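Local atomic coordinates of SnoaL-like domain-containing protein (Kribbella flavida, PDB entry 4LMI), a protein that is of unknown function but, as a SnoaL-like member of the NTF2 superfamily, is probably related to ketosteroid isomerases. Residues 4-9 against 75-80; 13-18 against 67-72; 8-13 against 98-103; 36-41 against 105-110. All blocks are in the same frame, centred on the assembly; numbering follows the deposited sequence.

Interaction 1: residues 4-9 against 75-80; sequences MTDTEQ and DGPSAA
Thr-7, in the first turn of helix 6-22, reaches with its hydroxyl to the backbone of Gly-76. From CB outward the threonine meets main chain alone: CB lies 3.8 Å from Gly-76 N, the methyl CG2 lies 4.0 Å from Asp-75 N, and OG1 accepts a hydrogen bond from Gly-76 N at 2.9 Å. The bond is moderately bent, 154° at the hydrogen. With chi1 at -60°, OG1 stands anti to the carbonyl carbon of Thr-7, which turns the hydroxyl to the hairpin while the methyl passes alongside Asp-75. The partner is a tight hairpin, a type II' beta turn from Asp-75 to Ser-78 that joins strands 65-75 and 78-87. Gly-76 takes its second position with a positive phi of 60°, a conformation that favours glycine, and a CB there would run into Pro-77 CD. The helix start is itself ordered by an N-cap, since Thr-5 OG1 accepts from Glu-8 N at 3.1 Å. An alanine in place of Thr-7 would remove both branches and is likely to leave Gly-76 N without its acceptor and the turn less firmly tied to the helix. Beside Thr-7, Asp-6 OD2 sits 3.6 Å from Pro-77 CD, a contact made doubtful by a second conformer of this aspartate. One turn further along the helix, Thr-10 OG1 is hydrogen-bonded to Gly-76 O, and the Asp-75 carboxylate leaves the contact for a salt bridge with Arg-11 of the second subunit.

Interaction 2: residues 13-18 against 67-72; sequences LARKYF and LTVTRL
Packing of the long N-terminal helix on the sheet, as in the NTF2-like fold, where helices pack against a strongly curved sheet, brings Ala-14, Arg-15 and Phe-18 against Leu-67, Val-69 and Leu-72. The segments run nearly antiparallel, at 154°, with their axes 10.1 Å apart. At Thr-70 and Arg-71 the strand makes a classic beta bulge opposite Ser-82; the extra residue lets Val-69 and Leu-72, three positions apart, both point to the helix. Leu-72 forks between two helix residues: CD2 touches Ala-14 CB at 4.1 Å, while CD1 lies over one face of the Arg-15 guanidinium, displaced toward its rim, 3.7 Å from NE of Arg-15. Arg-15 starts with CG anti to its own N (chi1 -179°), and the bends at chi2 and chi3 bring the guanidinium over Leu-72, with NH1 3.6 Å from Val-69 CB. Its flat, charged end thus covers the outer edge of an otherwise apolar contact. Deeper in, Phe-18 meets the strand with two parts of its side chain. Its CB is 3.8 Å from Val-69 CG2, and the ring atom CD1 is 4.0 Å from CD1 of Leu-67, which comes in at the ring edge, close to its plane. The Phe-18 side chain also packs on Val-81 and Val-83 of strand 78-87 and on Val-96 of strand 90-101, Ala-14 leans on Leu-98, and Tyr-17 carries the helix on to Val-105 and Val-108 of strand 104-111.

Interaction 3: residues 8-13 against 98-103; sequences EQTRAL and LEVVDG
Val-100 meets Leu-13 of helix 6-22 with both methyls and Thr-10 with CG2. Leu-13 crosses the valine obliquely, and its CD2 meets both branches, CG1 of Val-100 at 3.6 Å and CG2 of Val-100 at 3.7 Å. Thr-10 instead slides past Val-100 in the opposite sense, with its OG1 3.8 Å from Val-100 CG2. With chi1 at -66°, this hydroxyl stands anti to the carbonyl carbon of Thr-10, next to the valine, while its polar partner is Gly-76 O. Where strand 90-101 ends, the chain turns through Asp-102 and Gly-103, both of positive phi. The extended side chain of Gln-9 brings NE2 to 3.5 Å from Gly-103 CA, and a CB on that glycine would sit tight against the amide nitrogen. Facing another way, Arg-11 grips Glu-8 side-on within the helix, NE to OE1 at 2.8 Å and NH2 to OE2 at 3.0 Å, and also faces the second subunit. Between the two segments the joining is by van der Waals contact alone, so the fit around Val-100 probably helps to seat the helix, alongside the bond of Thr-10 to Gly-76, and the charges of Arg-11 and Glu-8 are spent elsewhere.

Interaction 4: residues 36-41 against 105-110; sequences DVRYEL and VSRVTD
Arg-38, Tyr-39 and Glu-40 pair with Arg-107, Val-108 and Thr-109 as parallel neighbours in the mixed, curved sheet of the NTF2-like fold. The backbone ladder alternates in direction: Arg-38 N gives to Ser-106 O (3.0 Å), Val-108 N to Arg-38 O (2.9 Å), Glu-40 N to Val-108 O (2.9 Å) and Asp-110 N to Glu-40 O (2.9 Å). Three carbonyls also receive water: one molecule donates to both Asp-36 O and Ser-106 O, another to Arg-38 O. On the face with Val-108, the Tyr-39 CG is anti to its backbone N (chi1 175°), and the ring leans across the neighbouring strand, edge first, with CD1 3.5 Å from Val-108 CG1. Its hydroxyl donates to Asp-110 OD2 at 2.8 Å, coming from above the carboxylate plane, which is turned 79° from the ring. Trp-112 NE1 gives the same oxygen a second bond. A phenylalanine in place of Tyr-39 would probably keep the ring packing but leave Asp-110 OD2 with one donor fewer and the carboxylate less firmly fixed. A buffer molecule bound near Tyr-39 may mark a pocket on this side. On the other face, Glu-40 OE2 takes the Arg-38 guanidinium and also Glu-132 N of the second subunit. Arg-38 NH1 reaches OE2 of Glu-40 at 2.9 Å on the anti side of the carboxylate, and this oxygen lies in the guanidinium plane.

How the interactions relate
All four contacts draw on one curved sheet, and three of them join it to helix 6-22. Along that helix interactions 1, 3 and 2 follow in order, meeting the 75-78 hairpin, strand 90-101 and strand 65-75. Interactions 1 and 3 are neighbours, with centres about 5 Å apart and Glu-8 and Gln-9 in common; interaction 2 shares Leu-13 with interaction 3 and lies nested in the loops closed by both. Interaction 4, its centre 13 to 16 Å from the others, pairs strands within the sheet and alternates with them along the chain. Tyr-17 and Leu-13 touch strand 104-111, linking helix and strand pair into one core, and all four have residues that reach the second subunit, interaction 3 through Arg-11.

Interaction 1: residues 4-9 against 75-80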
loop_
_atom_site.group_PDB
_atom_site.type_symbol
_atom_site.label_atom_id
_atom_site.label_comp_id
_atom_site.label_asym_id
_atom_site.label_seq_id
_atom_site.Cartn_x
_atom_site.Cartn_y
_atom_site.Cartn_z
HETATM N N MSE B 4 1.412 13.061 23.673
HETATM C CA MSE B 4 1.063 12.493 22.384
HETATM C C MSE B 4 1.832 11.198 22.160
HETATM O O MSE B 4 3.057 11.150 22.316
HETATM C CB MSE B 4 1.373 13.481 21.265
HETATM C CG MSE B 4 0.682 13.155 19.952
HETATM SE SE MSE B 4 0.782 14.634 18.691
HETATM C CE MSE B 4 0.030 16.047 19.806
ATOM N N THR B 5 1.103 10.151 21.795
ATOM C CA THR B 5 1.717 8.883 21.437
ATOM C C THR B 5 2.523 9.047 20.146
ATOM O O THR B 5 2.269 9.975 19.347
ATOM C CB THR B 5 0.650 7.792 21.218
ATOM O OG1 THR B 5 -0.179 8.153 20.108
ATOM C CG2 THR B 5 -0.222 7.611 22.470
ATOM N N ASP B 6 3.497 8.155 19.977
ATOM C CA ASP B 6 4.255 7.987 18.742
ATOM C C ASP B 6 3.303 7.948 17.546
ATOM O O ASP B 6 3.493 8.654 16.553
ATOM C CB ASP B 6 5.043 6.675 18.827
ATOM C CG ASP B 6 6.172 6.601 17.824
ATOM O OD1 ASP B 6 6.560 7.659 17.296
ATOM O OD2 ASP B 6 6.683 5.485 17.578
ATOM N N THR B 7 2.264 7.127 17.677
ATOM C CA THR B 7 1.251 6.905 16.636
ATOM C C THR B 7 0.578 8.208 16.207
ATOM O O THR B 7 0.490 8.497 15.009
ATOM C CB THR B 7 0.199 5.869 17.083
ATOM O OG1 THR B 7 0.860 4.627 17.358
ATOM C CG2 THR B 7 -0.879 5.649 15.993
ATOM N N GLU B 8 0.134 9.012 17.170
ATOM C CA GLU B 8 -0.547 10.254 16.804
ATOM C C GLU B 8 0.405 11.292 16.197
ATOM O O GLU B 8 0.020 12.044 15.294
ATOM C CB GLU B 8 -1.400 10.802 17.958
ATOM C CG GLU B 8 -2.561 9.879 18.350
ATOM C CD GLU B 8 -3.360 9.349 17.157
ATOM O OE1 GLU B 8 -3.811 10.159 16.320
ATOM O OE2 GLU B 8 -3.545 8.111 17.059
ATOM N N GLN B 9 1.658 11.294 16.660
ATOM C CA GLN B 9 2.698 12.137 16.065
ATOM C C GLN B 9 2.918 11.770 14.596
ATOM O O GLN B 9 2.956 12.642 13.721
ATOM C CB GLN B 9 4.001 12.016 16.858
ATOM C CG GLN B 9 5.148 12.854 16.312
ATOM C CD GLN B 9 6.243 13.100 17.332
ATOM O OE1 GLN B 9 6.211 12.564 18.444
ATOM N NE2 GLN B 9 7.216 13.925 16.961
ATOM N N ASP B 75 0.785 3.791 12.823
ATOM C CA ASP B 75 1.051 2.697 13.755
ATOM C C ASP B 75 2.482 2.884 14.242
ATOM O O ASP B 75 3.431 2.550 13.529
ATOM C CB ASP B 75 0.875 1.356 13.024
ATOM C CG ASP B 75 1.183 0.132 13.894
ATOM O OD1 ASP B 75 1.433 0.251 15.117
ATOM O OD2 ASP B 75 1.166 -0.983 13.326
ATOM N N GLY B 76 2.640 3.437 15.443
ATOM C CA GLY B 76 3.979 3.747 15.961
ATOM C C GLY B 76 4.696 4.728 15.039
ATOM O O GLY B 76 4.141 5.778 14.708
ATOM N N PRO B 77 5.916 4.381 14.585
ATOM C CA PRO B 77 6.671 5.277 13.706
ATOM C C PRO B 77 6.270 5.144 12.231
ATOM O O PRO B 77 6.850 5.817 11.374
ATOM C CB PRO B 77 8.115 4.798 13.899
ATOM C CG PRO B 77 7.970 3.325 14.129
ATOM C CD PRO B 77 6.663 3.139 14.869
ATOM N N SER B 78 5.284 4.294 11.942
ATOM C CA SER B 78 4.978 3.910 10.566
ATOM C C SER B 78 3.639 4.452 10.099
ATOM O O SER B 78 2.671 4.477 10.865
ATOM C CB SER B 78 4.971 2.379 10.431
ATOM O OG SER B 78 6.170 1.818 10.938
ATOM N N ALA B 79 3.587 4.873 8.836
ATOM C CA ALA B 79 2.331 5.263 8.196
ATOM C C ALA B 79 2.178 4.550 6.857
ATOM O O ALA B 79 3.169 4.247 6.189
ATOM C CB ALA B 79 2.268 6.776 7.997
ATOM N N ALA B 80 0.935 4.256 6.486
ATOM C CA ALA B 80 0.621 3.800 5.131
ATOM C C ALA B 80 -0.486 4.696 4.614
ATOM O O ALA B 80 -1.513 4.877 5.278
ATOM C CB ALA B 80 0.180 2.349 5.129
#

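Interaction 2: residues 13-18 against 67-72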
loop_
_atom_site.group_PDB
_atom_site.type_symbol
_atom_site.label_atom_id
_atom_site.label_comp_id
_atom_site.label_asym_id
_atom_site.label_seq_id
_atom_site.Cartn_x
_atom_site.Cartn_y
_atom_site.Cartn_z
ATOM N N LEU B 13 2.198 13.920 11.169
ATOM C CA LEU B 13 3.313 14.145 10.262
ATOM C C LEU B 13 3.015 13.641 8.843
ATOM O O LEU B 13 3.325 14.330 7.869
ATOM C CB LEU B 13 4.611 13.540 10.815
ATOM C CG LEU B 13 5.892 13.815 10.013
ATOM C CD1 LEU B 13 6.227 15.300 9.976
ATOM C CD2 LEU B 13 7.060 13.028 10.585
ATOM N N ALA B 14 2.407 12.458 8.735
ATOM C CA ALA B 14 2.001 11.901 7.430
ATOM C C ALA B 14 1.012 12.818 6.719
ATOM O O ALA B 14 1.101 13.015 5.503
ATOM C CB ALA B 14 1.402 10.512 7.594
ATOM N N ARG B 15 0.064 13.370 7.476
ATOM C CA ARG B 15 -0.898 14.315 6.909
ATOM C C ARG B 15 -0.178 15.546 6.344
ATOM O O ARG B 15 -0.458 15.969 5.215
ATOM C CB ARG B 15 -1.975 14.704 7.942
ATOM C CG ARG B 15 -3.028 15.677 7.420
ATOM C CD ARG B 15 -3.876 15.074 6.303
ATOM N NE ARG B 15 -4.722 13.983 6.789
ATOM C CZ ARG B 15 -5.554 13.269 6.034
ATOM N NH1 ARG B 15 -5.664 13.520 4.733
ATOM N NH2 ARG B 15 -6.274 12.299 6.586
ATOM N N LYS B 16 0.749 16.101 7.127
ATOM C CA LYS B 16 1.528 17.273 6.718
ATOM C C LYS B 16 2.407 16.999 5.498
ATOM O O LYS B 16 2.568 17.865 4.634
ATOM C CB LYS B 16 2.383 17.788 7.878
ATOM C CG LYS B 16 1.594 18.535 8.937
ATOM C CD LYS B 16 2.507 19.328 9.860
ATOM C CE LYS B 16 1.735 19.920 11.029
ATOM N NZ LYS B 16 1.202 18.871 11.941
ATOM N N TYR B 17 2.978 15.798 5.441
ATOM C CA TYR B 17 3.820 15.383 4.312
ATOM C C TYR B 17 3.027 15.476 3.007
ATOM O O TYR B 17 3.482 16.084 2.031
ATOM C CB TYR B 17 4.359 13.966 4.546
ATOM C CG TYR B 17 5.087 13.347 3.373
ATOM C CD1 TYR B 17 4.382 12.689 2.363
ATOM C CD2 TYR B 17 6.481 13.385 3.288
ATOM C CE1 TYR B 17 5.039 12.112 1.290
ATOM C CE2 TYR B 17 7.151 12.804 2.216
ATOM C CZ TYR B 17 6.420 12.168 1.224
ATOM O OH TYR B 17 7.060 11.587 0.161
ATOM N N PHE B 18 1.825 14.908 3.007
ATOM C CA PHE B 18 0.991 14.953 1.809
ATOM C C PHE B 18 0.394 16.326 1.507
ATOM O O PHE B 18 0.293 16.701 0.335
ATOM C CB PHE B 18 -0.038 13.819 1.801
ATOM C CG PHE B 18 0.583 12.486 1.519
ATOM C CD1 PHE B 18 0.838 12.085 0.206
ATOM C CD2 PHE B 18 0.985 11.658 2.559
ATOM C CE1 PHE B 18 1.447 10.871 -0.057
ATOM C CE2 PHE B 18 1.600 10.442 2.296
ATOM C CZ PHE B 18 1.831 10.051 0.991
ATOM N N LEU B 67 -2.882 15.206 -5.982
ATOM C CA LEU B 67 -3.190 14.047 -5.150
ATOM C C LEU B 67 -4.258 14.348 -4.107
ATOM O O LEU B 67 -4.412 15.486 -3.661
ATOM C CB LEU B 67 -1.922 13.453 -4.509
ATOM C CG LEU B 67 -1.021 14.292 -3.606
ATOM C CD1 LEU B 67 -1.495 14.239 -2.161
ATOM C CD2 LEU B 67 0.411 13.782 -3.704
ATOM N N THR B 68 -5.010 13.310 -3.760
ATOM C CA THR B 68 -6.007 13.361 -2.702
ATOM C C THR B 68 -5.822 12.111 -1.859
ATOM O O THR B 68 -5.874 10.994 -2.380
ATOM C CB THR B 68 -7.438 13.388 -3.276
ATOM O OG1 THR B 68 -7.565 14.486 -4.182
ATOM C CG2 THR B 68 -8.471 13.535 -2.163
ATOM N N VAL B 69 -5.588 12.301 -0.564
ATOM C CA VAL B 69 -5.431 11.182 0.359
ATOM C C VAL B 69 -6.768 10.443 0.509
ATOM O O VAL B 69 -7.807 11.070 0.736
ATOM C CB VAL B 69 -4.912 11.654 1.734
ATOM C CG1 VAL B 69 -4.959 10.519 2.749
ATOM C CG2 VAL B 69 -3.494 12.212 1.611
ATOM N N THR B 70 -6.736 9.120 0.360
ATOM C CA THR B 70 -7.948 8.292 0.464
ATOM C C THR B 70 -7.960 7.419 1.717
ATOM O O THR B 70 -9.026 7.115 2.265
ATOM C CB THR B 70 -8.152 7.411 -0.785
ATOM O OG1 THR B 70 -6.930 6.727 -1.099
ATOM C CG2 THR B 70 -8.563 8.271 -1.966
ATOM N N ARG B 71 -6.772 7.007 2.157
ATOM C CA ARG B 71 -6.615 6.294 3.422
ATOM C C ARG B 71 -5.352 6.787 4.080
ATOM O O ARG B 71 -4.371 7.101 3.396
ATOM C CB ARG B 71 -6.480 4.783 3.217
ATOM C CG ARG B 71 -7.615 4.099 2.476
ATOM C CD ARG B 71 -7.287 2.625 2.307
ATOM N NE ARG B 71 -8.238 1.922 1.451
ATOM C CZ ARG B 71 -8.250 1.964 0.121
ATOM N NH1 ARG B 71 -7.362 2.695 -0.540
ATOM N NH2 ARG B 71 -9.167 1.270 -0.554
ATOM N N LEU B 72 -5.370 6.850 5.405
ATOM C CA LEU B 72 -4.171 7.193 6.158
ATOM C C LEU B 72 -4.128 6.390 7.453
ATOM O O LEU B 72 -4.910 6.633 8.376
ATOM C CB LEU B 72 -4.102 8.705 6.430
ATOM C CG LEU B 72 -2.740 9.308 6.817
ATOM C CD1 LEU B 72 -2.732 10.813 6.596
ATOM C CD2 LEU B 72 -2.340 8.986 8.256
#

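Interaction 3: residues 8-13 against 98-103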
loop_
_atom_site.group_PDB
_atom_site.type_symbol
_atom_site.label_atom_id
_atom_site.label_comp_id
_atom_site.label_asym_id
_atom_site.label_seq_id
_atom_site.Cartn_x
_atom_site.Cartn_y
_atom_site.Cartn_z
ATOM N N GLU B 8 0.134 9.012 17.170
ATOM C CA GLU B 8 -0.547 10.254 16.804
ATOM C C GLU B 8 0.405 11.292 16.197
ATOM O O GLU B 8 0.020 12.044 15.294
ATOM C CB GLU B 8 -1.400 10.802 17.958
ATOM C CG GLU B 8 -2.561 9.879 18.350
ATOM C CD GLU B 8 -3.360 9.349 17.157
ATOM O OE1 GLU B 8 -3.811 10.159 16.320
ATOM O OE2 GLU B 8 -3.545 8.111 17.059
ATOM N N GLN B 9 1.658 11.294 16.660
ATOM C CA GLN B 9 2.698 12.137 16.065
ATOM C C GLN B 9 2.918 11.770 14.596
ATOM O O GLN B 9 2.956 12.642 13.721
ATOM C CB GLN B 9 4.001 12.016 16.858
ATOM C CG GLN B 9 5.148 12.854 16.312
ATOM C CD GLN B 9 6.243 13.100 17.332
ATOM O OE1 GLN B 9 6.211 12.564 18.444
ATOM N NE2 GLN B 9 7.216 13.925 16.961
ATOM N N THR B 10 3.039 10.474 14.332
ATOM C CA THR B 10 3.182 9.963 12.970
ATOM C C THR B 10 1.978 10.321 12.102
ATOM O O THR B 10 2.143 10.738 10.944
ATOM C CB THR B 10 3.391 8.441 13.004
ATOM O OG1 THR B 10 4.649 8.177 13.633
ATOM C CG2 THR B 10 3.390 7.832 11.597
ATOM N N ARG B 11 0.773 10.168 12.654
ATOM C CA ARG B 11 -0.440 10.524 11.914
ATOM C C ARG B 11 -0.407 11.985 11.445
ATOM O O ARG B 11 -0.641 12.270 10.268
ATOM C CB ARG B 11 -1.704 10.263 12.741
ATOM C CG ARG B 11 -2.984 10.279 11.908
ATOM C CD ARG B 11 -4.252 10.167 12.751
ATOM N NE ARG B 11 -4.173 9.077 13.725
ATOM C CZ ARG B 11 -4.359 7.791 13.440
ATOM N NH1 ARG B 11 -4.659 7.416 12.201
ATOM N NH2 ARG B 11 -4.249 6.872 14.399
ATOM N N ALA B 12 -0.105 12.896 12.370
ATOM C CA ALA B 12 -0.032 14.325 12.065
ATOM C C ALA B 12 1.059 14.603 11.034
ATOM O O ALA B 12 0.860 15.408 10.112
ATOM C CB ALA B 12 0.208 15.136 13.338
ATOM N N LEU B 13 2.198 13.920 11.169
ATOM C CA LEU B 13 3.313 14.145 10.262
ATOM C C LEU B 13 3.015 13.641 8.843
ATOM O O LEU B 13 3.325 14.330 7.869
ATOM C CB LEU B 13 4.611 13.540 10.815
ATOM C CG LEU B 13 5.892 13.815 10.013
ATOM C CD1 LEU B 13 6.227 15.300 9.976
ATOM C CD2 LEU B 13 7.060 13.028 10.585
ATOM N N LEU B 98 5.553 5.334 5.031
ATOM C CA LEU B 98 6.454 6.278 5.670
ATOM C C LEU B 98 6.996 5.709 6.969
ATOM O O LEU B 98 6.308 4.960 7.666
ATOM C CB LEU B 98 5.734 7.598 5.970
ATOM C CG LEU B 98 5.026 8.341 4.832
ATOM C CD1 LEU B 98 4.299 9.555 5.400
ATOM C CD2 LEU B 98 6.007 8.766 3.756
ATOM N N GLU B 99 8.241 6.055 7.285
ATOM C CA GLU B 99 8.804 5.762 8.596
ATOM C C GLU B 99 9.302 7.074 9.177
ATOM O O GLU B 99 9.929 7.875 8.475
ATOM C CB GLU B 99 9.938 4.734 8.505
ATOM C CG GLU B 99 9.550 3.428 7.820
ATOM C CD GLU B 99 8.498 2.642 8.582
ATOM O OE1 GLU B 99 8.295 2.904 9.785
ATOM O OE2 GLU B 99 7.875 1.748 7.977
ATOM N N VAL B 100 8.998 7.290 10.453
ATOM C CA VAL B 100 9.316 8.532 11.153
ATOM C C VAL B 100 10.364 8.262 12.230
ATOM O O VAL B 100 10.241 7.305 12.993
ATOM C CB VAL B 100 8.050 9.112 11.825
ATOM C CG1 VAL B 100 8.363 10.393 12.599
ATOM C CG2 VAL B 100 6.955 9.339 10.791
ATOM N N VAL B 101 11.396 9.101 12.272
ATOM C CA VAL B 101 12.420 9.050 13.316
ATOM C C VAL B 101 12.608 10.465 13.851
ATOM O O VAL B 101 12.807 11.394 13.069
ATOM C CB VAL B 101 13.772 8.519 12.781
ATOM C CG1 VAL B 101 14.835 8.550 13.873
ATOM C CG2 VAL B 101 13.633 7.108 12.228
ATOM N N ASP B 102 12.528 10.627 15.177
ATOM C CA ASP B 102 12.709 11.929 15.839
ATOM C C ASP B 102 11.825 13.036 15.239
ATOM O O ASP B 102 12.278 14.168 15.047
ATOM C CB ASP B 102 14.187 12.365 15.810
ATOM C CG ASP B 102 15.118 11.378 16.509
ATOM O OD1 ASP B 102 14.692 10.703 17.475
ATOM O OD2 ASP B 102 16.295 11.287 16.095
ATOM N N GLY B 103 10.575 12.697 14.931
ATOM C CA GLY B 103 9.605 13.663 14.407
ATOM C C GLY B 103 9.820 14.109 12.969
ATOM O O GLY B 103 9.234 15.104 12.526
#

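Interaction 4: residues 36-41 against 105-110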
loop_
_atom_site.group_PDB
_atom_site.type_symbol
_atom_site.label_atom_id
_atom_site.label_comp_id
_atom_site.label_asym_id
_atom_site.label_seq_id
_atom_site.Cartn_x
_atom_site.Cartn_y
_atom_site.Cartn_z
ATOM N N ASP B 36 18.841 12.751 6.192
ATOM C CA ASP B 36 19.226 11.517 5.504
ATOM C C ASP B 36 18.032 10.676 5.052
ATOM O O ASP B 36 18.119 9.444 4.997
ATOM C CB ASP B 36 20.167 10.683 6.386
ATOM C CG ASP B 36 19.492 10.164 7.653
ATOM O OD1 ASP B 36 18.332 10.540 7.940
ATOM O OD2 ASP B 36 20.134 9.367 8.368
ATOM N N VAL B 37 16.921 11.340 4.735
ATOM C CA VAL B 37 15.729 10.650 4.242
ATOM C C VAL B 37 16.079 9.740 3.061
ATOM O O VAL B 37 16.904 10.088 2.205
ATOM C CB VAL B 37 14.574 11.624 3.887
ATOM C CG1 VAL B 37 14.978 12.582 2.770
ATOM C CG2 VAL B 37 13.304 10.853 3.519
ATOM N N ARG B 38 15.472 8.560 3.054
ATOM C CA ARG B 38 15.699 7.579 2.003
ATOM C C ARG B 38 14.377 7.268 1.306
ATOM O O ARG B 38 13.409 6.857 1.951
ATOM C CB ARG B 38 16.328 6.313 2.587
ATOM C CG ARG B 38 16.432 5.162 1.595
ATOM C CD ARG B 38 17.318 4.053 2.132
ATOM N NE ARG B 38 17.015 2.785 1.488
ATOM C CZ ARG B 38 17.869 1.773 1.364
ATOM N NH1 ARG B 38 17.479 0.659 0.762
ATOM N NH2 ARG B 38 19.111 1.873 1.825
ATOM N N TYR B 39 14.359 7.487 -0.009
ATOM C CA TYR B 39 13.192 7.266 -0.860
ATOM C C TYR B 39 13.427 6.069 -1.768
ATOM O O TYR B 39 14.487 5.951 -2.382
ATOM C CB TYR B 39 12.959 8.512 -1.719
ATOM C CG TYR B 39 11.857 8.420 -2.755
ATOM C CD1 TYR B 39 10.516 8.470 -2.381
ATOM C CD2 TYR B 39 12.156 8.341 -4.117
ATOM C CE1 TYR B 39 9.505 8.424 -3.324
ATOM C CE2 TYR B 39 11.148 8.287 -5.071
ATOM C CZ TYR B 39 9.827 8.330 -4.667
ATOM O OH TYR B 39 8.821 8.283 -5.599
ATOM N N GLU B 40 12.439 5.186 -1.852
ATOM C CA GLU B 40 12.496 4.061 -2.777
ATOM C C GLU B 40 11.251 4.024 -3.639
ATOM O O GLU B 40 10.146 4.315 -3.161
ATOM C CB GLU B 40 12.573 2.739 -2.022
ATOM C CG GLU B 40 13.857 2.463 -1.258
ATOM C CD GLU B 40 13.783 1.114 -0.567
ATOM O OE1 GLU B 40 12.658 0.674 -0.265
ATOM O OE2 GLU B 40 14.825 0.488 -0.327
ATOM N N LEU B 41 11.453 3.668 -4.906
ATOM C CA LEU B 41 10.392 3.265 -5.815
ATOM C C LEU B 41 10.675 1.817 -6.194
ATOM O O LEU B 41 11.388 1.572 -7.174
ATOM C CB LEU B 41 10.417 4.131 -7.076
ATOM C CG LEU B 41 9.698 5.474 -7.111
ATOM C CD1 LEU B 41 10.228 6.323 -8.262
ATOM C CD2 LEU B 41 8.194 5.269 -7.239
ATOM N N VAL B 105 10.381 12.605 8.735
ATOM C CA VAL B 105 10.212 11.504 7.789
ATOM C C VAL B 105 11.597 10.963 7.416
ATOM O O VAL B 105 12.412 11.666 6.806
ATOM C CB VAL B 105 9.422 11.964 6.542
ATOM C CG1 VAL B 105 9.411 10.895 5.454
ATOM C CG2 VAL B 105 7.999 12.341 6.929
ATOM N N SER B 106 11.833 9.708 7.787
ATOM C CA SER B 106 13.123 9.055 7.611
ATOM C C SER B 106 13.167 8.153 6.370
ATOM O O SER B 106 14.206 8.026 5.725
ATOM C CB SER B 106 13.451 8.249 8.868
ATOM O OG SER B 106 14.640 7.509 8.719
ATOM N N ARG B 107 12.040 7.522 6.050
ATOM C CA ARG B 107 11.941 6.643 4.886
ATOM C C ARG B 107 10.632 6.891 4.167
ATOM O O ARG B 107 9.598 7.117 4.809
ATOM C CB ARG B 107 12.040 5.170 5.291
ATOM C CG ARG B 107 13.364 4.800 5.944
ATOM C CD ARG B 107 13.459 3.327 6.291
ATOM N NE ARG B 107 14.682 3.075 7.048
ATOM C CZ ARG B 107 15.838 2.683 6.512
ATOM N NH1 ARG B 107 15.939 2.472 5.206
ATOM N NH2 ARG B 107 16.892 2.492 7.291
ATOM N N VAL B 108 10.687 6.864 2.840
ATOM C CA VAL B 108 9.493 6.954 1.998
ATOM C C VAL B 108 9.607 5.817 0.997
ATOM O O VAL B 108 10.611 5.713 0.305
ATOM C CB VAL B 108 9.422 8.305 1.236
ATOM C CG1 VAL B 108 8.224 8.356 0.289
ATOM C CG2 VAL B 108 9.378 9.486 2.199
ATOM N N THR B 109 8.599 4.953 0.935
ATOM C CA THR B 109 8.565 3.903 -0.079
ATOM C C THR B 109 7.260 4.040 -0.846
ATOM O O THR B 109 6.180 3.869 -0.273
ATOM C CB THR B 109 8.729 2.499 0.547
ATOM O OG1 THR B 109 9.967 2.454 1.265
ATOM C CG2 THR B 109 8.759 1.414 -0.521
ATOM N N ASP B 110 7.389 4.374 -2.133
ATOM C CA ASP B 110 6.271 4.686 -3.026
ATOM C C ASP B 110 5.926 3.482 -3.881
ATOM O O ASP B 110 6.821 2.867 -4.471
ATOM C CB ASP B 110 6.678 5.801 -4.001
ATOM C CG ASP B 110 6.341 7.209 -3.511
ATOM O OD1 ASP B 110 6.172 7.443 -2.296
ATOM O OD2 ASP B 110 6.278 8.111 -4.382
HETATM O O HOH W 1 16.856 7.357 6.390
HETATM O O HOH W 2 16.424 9.455 9.672
HETATM O O HOH W 3 12.622 4.014 1.773
#